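Local coordinates for pyrroline-5-carboxylate reductase catalytic N-terminal domain-containing protein (Sinorhizobium meliloti, PDB 4HUJ) that is of unknown function but probably binds a dinucleotide cofactor through a Rossmann-type domain and may act as an NAD(P)-dependent oxidoreductase, at residues P90-A95 / K122-G127; V109-N114 / L130-V135; F170-H175 / P204-G209. All blocks are in the same frame, centred on the assembly; numbering follows the deposited sequence.

Contact 1. Residues P90-A95 / K122-G127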
# COMPACT_ATOMS: atom_id res chain seq x y z
N PRO A 90 -9.52 -0.56 4.93
CA PRO A 90 -10.65 -1.01 4.11
C PRO A 90 -11.04 0.04 3.07
O PRO A 90 -10.94 1.24 3.33
CB PRO A 90 -11.77 -1.21 5.14
CG PRO A 90 -11.03 -1.57 6.40
CD PRO A 90 -9.83 -0.65 6.37
N TYR A 91 -11.47 -0.41 1.90
CA TYR A 91 -11.87 0.49 0.82
C TYR A 91 -12.85 1.58 1.29
O TYR A 91 -12.69 2.76 0.96
CB TYR A 91 -12.45 -0.33 -0.34
CG TYR A 91 -12.93 0.50 -1.50
CD1 TYR A 91 -12.02 1.05 -2.41
CD2 TYR A 91 -14.28 0.73 -1.69
CE1 TYR A 91 -12.46 1.81 -3.48
CE2 TYR A 91 -14.74 1.50 -2.76
CZ TYR A 91 -13.83 2.04 -3.65
OH TYR A 91 -14.29 2.79 -4.71
N ASP A 92 -13.84 1.17 2.08
CA ASP A 92 -14.85 2.11 2.60
C ASP A 92 -14.32 3.12 3.62
O ASP A 92 -15.00 4.12 3.92
CB ASP A 92 -16.02 1.33 3.21
CG ASP A 92 -16.91 0.72 2.15
OD1 ASP A 92 -17.29 1.42 1.20
OD2 ASP A 92 -17.24 -0.47 2.30
N SER A 93 -13.12 2.87 4.16
CA SER A 93 -12.49 3.77 5.13
C SER A 93 -11.71 4.90 4.46
O SER A 93 -11.38 5.90 5.12
CB SER A 93 -11.53 2.99 6.04
OG SER A 93 -12.23 2.11 6.90
N ILE A 94 -11.41 4.75 3.18
CA ILE A 94 -10.49 5.67 2.50
C ILE A 94 -10.98 7.12 2.48
O ILE A 94 -10.25 8.02 2.91
CB ILE A 94 -10.11 5.18 1.08
CG1 ILE A 94 -9.27 3.90 1.18
CG2 ILE A 94 -9.31 6.24 0.33
CD1 ILE A 94 -8.95 3.23 -0.18
N ALA A 95 -12.21 7.34 2.02
CA ALA A 95 -12.75 8.70 1.85
C ALA A 95 -12.60 9.56 3.11
O ALA A 95 -12.11 10.69 3.02
CB ALA A 95 -14.19 8.66 1.37
N LYS A 122 -18.03 -10.67 -3.11
CA LYS A 122 -17.89 -10.50 -4.55
C LYS A 122 -17.33 -9.11 -4.83
O LYS A 122 -17.42 -8.22 -3.98
CB LYS A 122 -19.24 -10.69 -5.25
CG LYS A 122 -19.88 -12.07 -5.03
CD LYS A 122 -19.05 -13.19 -5.63
CE LYS A 122 -19.49 -14.56 -5.12
NZ LYS A 122 -18.62 -15.65 -5.66
N PRO A 123 -16.75 -8.91 -6.03
CA PRO A 123 -16.28 -7.59 -6.41
C PRO A 123 -17.43 -6.60 -6.42
O PRO A 123 -18.54 -6.92 -6.89
CB PRO A 123 -15.77 -7.80 -7.84
CG PRO A 123 -15.47 -9.25 -7.92
CD PRO A 123 -16.53 -9.90 -7.10
N ARG A 124 -17.18 -5.42 -5.87
CA ARG A 124 -18.17 -4.37 -5.81
C ARG A 124 -18.60 -3.90 -7.20
O ARG A 124 -17.79 -3.84 -8.12
CB ARG A 124 -17.63 -3.20 -5.01
CG ARG A 124 -18.64 -2.11 -4.75
CD ARG A 124 -18.18 -1.20 -3.65
NE ARG A 124 -18.07 -1.91 -2.38
CZ ARG A 124 -17.82 -1.32 -1.22
NH1 ARG A 124 -17.67 -0.00 -1.14
NH2 ARG A 124 -17.73 -2.06 -0.13
N ASP A 125 -19.89 -3.58 -7.34
CA ASP A 125 -20.38 -2.91 -8.54
C ASP A 125 -20.06 -1.42 -8.43
O ASP A 125 -20.65 -0.70 -7.61
CB ASP A 125 -21.89 -3.16 -8.72
CG ASP A 125 -22.44 -2.56 -10.02
OD1 ASP A 125 -21.71 -1.84 -10.74
OD2 ASP A 125 -23.63 -2.81 -10.31
N LEU A 126 -19.11 -0.97 -9.24
CA LEU A 126 -18.73 0.44 -9.28
C LEU A 126 -19.10 1.06 -10.62
O LEU A 126 -18.51 2.06 -11.04
CB LEU A 126 -17.23 0.61 -9.00
CG LEU A 126 -16.78 0.15 -7.62
CD1 LEU A 126 -15.26 0.10 -7.56
CD2 LEU A 126 -17.34 1.05 -6.54
N GLY A 127 -20.09 0.46 -11.27
CA GLY A 127 -20.59 0.93 -12.56
C GLY A 127 -19.55 0.89 -13.66
O GLY A 127 -19.56 1.75 -14.55
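The carboxylate of D92 is gripped end-on by two nitrogens of R124: NH1 of R124 lies 2.8 Å from OD1 of D92, and NH2 of R124 lies 2.9 Å from OD2 of D92. Both bonds are nearly straight, at 171° and 169°, and both oxygens are met on their syn sides and lie almost in the guanidinium plane. The two flat groups are nevertheless twisted, with planes 26° apart. R124 also has partners within its own loop, where NE pairs with D117 and NH2 bonds to the carbonyl O of I116, which should fix the rotation of the guanidinium. The setting is a Rossmann-like fold, consistent with its run of parallel strands and a GxGxxG pattern: residues 90-95 lead into helix 94-98, while 122-127 belong to the long connection between strand 108-111 and helix 131-138. An alanine at R124 would remove both bonds to D92 and is likely to leave that carboxylate, and the one on D117, without this positive mate. Y91 flanks the pair. Its first torsion swings the ring alongside the guanidinium, to which it presents an edge, CD2 of Y91 coming 3.5 Å from NH1 of R124, the planes nearly perpendicular. Farther along the ring, OH of Y91 lies equally near the two methyls of L126, 4.0 Å from both CD1 and CD2 of L126.

Contact 2. Residues V109-N114 / L130-V135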
# COMPACT_ATOMS: atom_id res chain seq x y z
N VAL A 109 0.40 8.32 -3.54
CA VAL A 109 -0.54 7.53 -2.77
C VAL A 109 -0.58 6.13 -3.37
O VAL A 109 -0.78 5.98 -4.57
CB VAL A 109 -1.95 8.18 -2.76
CG1 VAL A 109 -3.00 7.22 -2.20
CG2 VAL A 109 -1.92 9.46 -1.94
N VAL A 110 -0.34 5.12 -2.53
CA VAL A 110 -0.40 3.73 -2.97
C VAL A 110 -1.74 3.13 -2.52
O VAL A 110 -1.99 3.00 -1.32
CB VAL A 110 0.78 2.91 -2.41
CG1 VAL A 110 0.69 1.45 -2.86
CG2 VAL A 110 2.10 3.53 -2.87
N ASP A 111 -2.60 2.81 -3.48
CA ASP A 111 -3.89 2.17 -3.17
C ASP A 111 -3.70 0.66 -3.03
O ASP A 111 -3.52 -0.05 -4.02
CB ASP A 111 -4.92 2.50 -4.25
CG ASP A 111 -6.29 1.88 -3.99
OD1 ASP A 111 -6.55 1.42 -2.85
OD2 ASP A 111 -7.11 1.85 -4.92
N ALA A 112 -3.72 0.18 -1.78
CA ALA A 112 -3.60 -1.25 -1.50
C ALA A 112 -4.95 -1.91 -1.20
O ALA A 112 -5.00 -3.08 -0.81
CB ALA A 112 -2.63 -1.48 -0.35
N SER A 113 -6.04 -1.17 -1.40
CA SER A 113 -7.38 -1.64 -1.02
C SER A 113 -8.05 -2.44 -2.13
O SER A 113 -7.74 -2.27 -3.31
CB SER A 113 -8.28 -0.45 -0.65
OG SER A 113 -8.74 0.24 -1.81
N ASN A 114 -9.00 -3.29 -1.74
CA ASN A 114 -9.87 -3.99 -2.68
C ASN A 114 -11.32 -3.66 -2.37
O ASN A 114 -11.74 -3.74 -1.21
CB ASN A 114 -9.65 -5.49 -2.58
CG ASN A 114 -8.26 -5.90 -3.03
OD1 ASN A 114 -7.50 -6.50 -2.25
ND2 ASN A 114 -7.92 -5.58 -4.26
N LEU A 130 -12.96 1.79 -12.38
CA LEU A 130 -11.93 1.08 -11.61
C LEU A 130 -11.84 1.66 -10.20
O LEU A 130 -11.90 2.87 -10.02
CB LEU A 130 -10.58 1.16 -12.33
CG LEU A 130 -10.61 0.67 -13.79
CD1 LEU A 130 -9.25 0.87 -14.44
CD2 LEU A 130 -11.07 -0.78 -13.88
N SER A 131 -11.68 0.80 -9.20
CA SER A 131 -11.65 1.26 -7.82
C SER A 131 -10.52 2.26 -7.57
O SER A 131 -10.70 3.24 -6.84
CB SER A 131 -11.57 0.09 -6.83
OG SER A 131 -10.43 -0.71 -7.08
N THR A 132 -9.36 2.02 -8.17
CA THR A 132 -8.20 2.90 -7.96
C THR A 132 -8.38 4.26 -8.65
O THR A 132 -7.81 5.26 -8.20
CB THR A 132 -6.88 2.20 -8.36
OG1 THR A 132 -6.74 1.00 -7.60
CG2 THR A 132 -5.68 3.09 -8.07
N GLU A 133 -9.17 4.29 -9.72
CA GLU A 133 -9.56 5.56 -10.36
C GLU A 133 -10.44 6.39 -9.44
O GLU A 133 -10.29 7.62 -9.36
CB GLU A 133 -10.29 5.32 -11.69
CG GLU A 133 -9.45 4.75 -12.82
CD GLU A 133 -10.28 4.41 -14.07
OE1 GLU A 133 -11.49 4.06 -13.96
OE2 GLU A 133 -9.72 4.50 -15.19
N ILE A 134 -11.38 5.73 -8.75
CA ILE A 134 -12.24 6.37 -7.75
C ILE A 134 -11.39 6.91 -6.59
O ILE A 134 -11.53 8.08 -6.21
CB ILE A 134 -13.36 5.42 -7.23
CG1 ILE A 134 -14.33 5.08 -8.37
CG2 ILE A 134 -14.10 6.05 -6.04
CD1 ILE A 134 -15.29 3.94 -8.08
N VAL A 135 -10.51 6.08 -6.06
CA VAL A 135 -9.58 6.52 -5.01
C VAL A 135 -8.75 7.73 -5.48
O VAL A 135 -8.56 8.69 -4.72
CB VAL A 135 -8.66 5.35 -4.53
CG1 VAL A 135 -7.56 5.85 -3.60
CG2 VAL A 135 -9.50 4.29 -3.82
O HOH W 1 -9.01 -0.09 -4.98
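Strand 109-111 and helix 131-135 run roughly antiparallel, their short axes 148° apart in direction and 9.6 Å apart at closest approach, with D111 and T132 the nearest pair of CA atoms. This is the strand-to-helix half of a beta-alpha-beta unit, 108-111, 131-138 and 143-147, in which the strand lies in a mainly parallel Rossmann-like sheet and the helix packs on one side of it. D111, at the strand's end, makes the largest single contribution and is the residue that all the direct cross-contacts share. A trans first torsion (chi1 -180°) carries its carboxylate out from the strand to the first turn of the helix. There OG1 of T132 donates to OD2 of D111 over 2.8 Å, approaching from above the carboxylate plane, 35° out of it. OG1 of T132 is also bonded to NZ of K146 on strand 143-147, so the threonine hydroxyl bridges a carboxylate and a lysine, an arrangement that would probably stabilise the negative charge of buried D111. On the other oxygen, OD1 of D111 takes two donors from S113: the backbone N at 3.0 Å, forming an Asx turn, and the hydroxyl OG at 2.7 Å, received on the syn lone pair of OD1. A methyl of V135, CG2, one turn along the helix, packs against the carboxylate, 3.6 Å from OD2 of D111. I94 of helix 94-98 packs against D111, S113 and V135. One water ties the two segments further: it donates to OD2 of D111 and to the carbonyl O of S113, and it accepts from OG of S131 at 2.6 Å.

Contact 3. Residues F170-H175 / P204-G209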
# COMPACT_ATOMS: atom_id res chain seq x y z
N PHE A 170 2.71 -7.34 -8.18
CA PHE A 170 2.29 -6.53 -9.31
C PHE A 170 1.95 -5.10 -8.88
O PHE A 170 1.46 -4.86 -7.77
CB PHE A 170 1.09 -7.17 -10.02
CG PHE A 170 1.40 -8.51 -10.64
CD1 PHE A 170 2.14 -8.58 -11.82
CD2 PHE A 170 0.98 -9.69 -10.04
CE1 PHE A 170 2.45 -9.82 -12.40
CE2 PHE A 170 1.28 -10.94 -10.60
CZ PHE A 170 2.01 -11.00 -11.79
N LEU A 171 2.24 -4.14 -9.75
CA LEU A 171 1.84 -2.74 -9.52
C LEU A 171 1.42 -2.11 -10.84
O LEU A 171 1.70 -2.65 -11.91
CB LEU A 171 2.96 -1.92 -8.87
CG LEU A 171 4.18 -1.57 -9.73
CD1 LEU A 171 4.76 -0.24 -9.31
CD2 LEU A 171 5.24 -2.67 -9.64
N SER A 172 0.73 -0.98 -10.75
CA SER A 172 0.26 -0.27 -11.93
C SER A 172 -0.07 1.16 -11.54
O SER A 172 -0.15 1.49 -10.35
CB SER A 172 -0.96 -0.96 -12.55
OG SER A 172 -1.97 -1.20 -11.58
N GLY A 173 -0.27 2.00 -12.53
CA GLY A 173 -0.50 3.42 -12.28
C GLY A 173 -0.20 4.25 -13.51
O GLY A 173 0.55 3.82 -14.40
N ASN A 174 -0.78 5.44 -13.56
CA ASN A 174 -0.72 6.28 -14.75
C ASN A 174 0.57 7.09 -14.90
O ASN A 174 0.87 7.59 -16.00
CB ASN A 174 -1.94 7.20 -14.80
CG ASN A 174 -3.24 6.45 -14.88
OD1 ASN A 174 -3.29 5.30 -15.35
ND2 ASN A 174 -4.31 7.07 -14.41
N HIS A 175 1.32 7.19 -13.81
CA HIS A 175 2.52 8.02 -13.75
C HIS A 175 3.77 7.16 -13.64
O HIS A 175 4.05 6.58 -12.58
CB HIS A 175 2.43 8.98 -12.55
CG HIS A 175 1.13 9.72 -12.47
ND1 HIS A 175 0.88 10.87 -13.19
CD2 HIS A 175 0.00 9.47 -11.76
CE1 HIS A 175 -0.34 11.29 -12.93
NE2 HIS A 175 -0.90 10.46 -12.06
N PRO A 204 -8.55 -5.07 -15.75
CA PRO A 204 -9.09 -6.42 -15.86
C PRO A 204 -8.17 -7.54 -15.35
O PRO A 204 -8.52 -8.71 -15.50
CB PRO A 204 -9.35 -6.58 -17.36
CG PRO A 204 -8.41 -5.66 -18.01
CD PRO A 204 -8.13 -4.53 -17.06
N ILE A 205 -7.03 -7.20 -14.76
CA ILE A 205 -6.12 -8.25 -14.27
C ILE A 205 -5.65 -8.11 -12.81
O ILE A 205 -5.47 -9.12 -12.14
CB ILE A 205 -4.89 -8.51 -15.20
CG1 ILE A 205 -4.05 -7.25 -15.36
CG2 ILE A 205 -5.31 -9.12 -16.60
CD1 ILE A 205 -2.68 -7.52 -15.99
N GLN A 206 -5.49 -6.88 -12.32
CA GLN A 206 -4.97 -6.65 -10.97
C GLN A 206 -6.06 -6.25 -9.96
O GLN A 206 -5.81 -6.23 -8.75
CB GLN A 206 -3.86 -5.59 -11.00
CG GLN A 206 -3.01 -5.55 -9.72
CD GLN A 206 -2.14 -4.31 -9.64
OE1 GLN A 206 -1.74 -3.74 -10.67
NE2 GLN A 206 -1.84 -3.88 -8.42
N GLN A 207 -7.24 -5.89 -10.45
CA GLN A 207 -8.32 -5.52 -9.54
C GLN A 207 -8.91 -6.77 -8.90
O GLN A 207 -8.90 -7.84 -9.49
CB GLN A 207 -9.39 -4.74 -10.29
CG GLN A 207 -10.33 -3.96 -9.38
CD GLN A 207 -11.23 -3.02 -10.16
OE1 GLN A 207 -12.30 -3.41 -10.62
NE2 GLN A 207 -10.80 -1.78 -10.30
N PHE A 208 -9.43 -6.62 -7.68
CA PHE A 208 -10.11 -7.72 -7.00
C PHE A 208 -11.07 -8.44 -7.95
O PHE A 208 -11.81 -7.79 -8.71
CB PHE A 208 -10.87 -7.20 -5.77
CG PHE A 208 -11.54 -8.30 -4.98
CD1 PHE A 208 -10.80 -9.06 -4.08
CD2 PHE A 208 -12.89 -8.57 -5.15
CE1 PHE A 208 -11.41 -10.09 -3.35
CE2 PHE A 208 -13.51 -9.59 -4.43
CZ PHE A 208 -12.77 -10.35 -3.53
N GLY A 209 -11.02 -9.76 -7.93
CA GLY A 209 -11.87 -10.59 -8.79
C GLY A 209 -11.20 -11.00 -10.09
O GLY A 209 -11.75 -11.81 -10.86
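Q206, at the weakly bonded end of helix 199-206, meets F170 and S172 of strand 170-173. CA of Q206 and CA of F170 are the nearest such pair of the two segments, 7.4 Å apart. Extended beyond CG, the side chain of Q206 reaches straight to the strand and lays its amide beside residues 170-172. OE1 of Q206 accepts from OG of S172 at 2.7 Å. The donor stands above the carbonyl plane, 37° out of it, and the C=O...donor angle is 133°, so the bond is short but does not follow a lone pair. S172 can deliver it because its hydroxyl lies between the backbone N and the carbonyl carbon (chi1 51°), on the side facing the helix; the same OG is bonded to OG of S202, one turn back on that helix. The amide nitrogen, NE2 of Q206, is bonded to the carbonyl O of K146 on strand 143-147, the antiparallel neighbour of strand 166-173. The amide carbon, CD of Q206, packs 4.3 Å from CB of F170, whose ring then turns away. Past Q206 the chain leaves the helix as a loop: Q207 touches L130, and F208 leans on I116. The contact is buried, and its polar core is one glutamine amide, which spends its oxygen on a strand side chain and its nitrogen on the backbone of the adjacent strand; this fixes the amide's orientation and joins the helix end to two strands of the sheet.

From the N terminus, residues 90-95 come first and 109-114 next; only then do 122-127 close contact 1 and 130-135 close contact 2, so these two loops cross. Their segments also touch, Y91 and I94 both packing on OG of S113, and together they tie the start of helix 94-98, strand 108-111, the following loop and helix 131-138 to one another. Contact 3 comes later in series, its loop running from strand 166-173 through helix 176-188 and strand 192-195 to helix 199-206. It reaches the same sheet as contact 2, with centres about 9 Å apart. At the end of its second segment, F208 packs on K122 and P123, and G209 on P123, of contact 1.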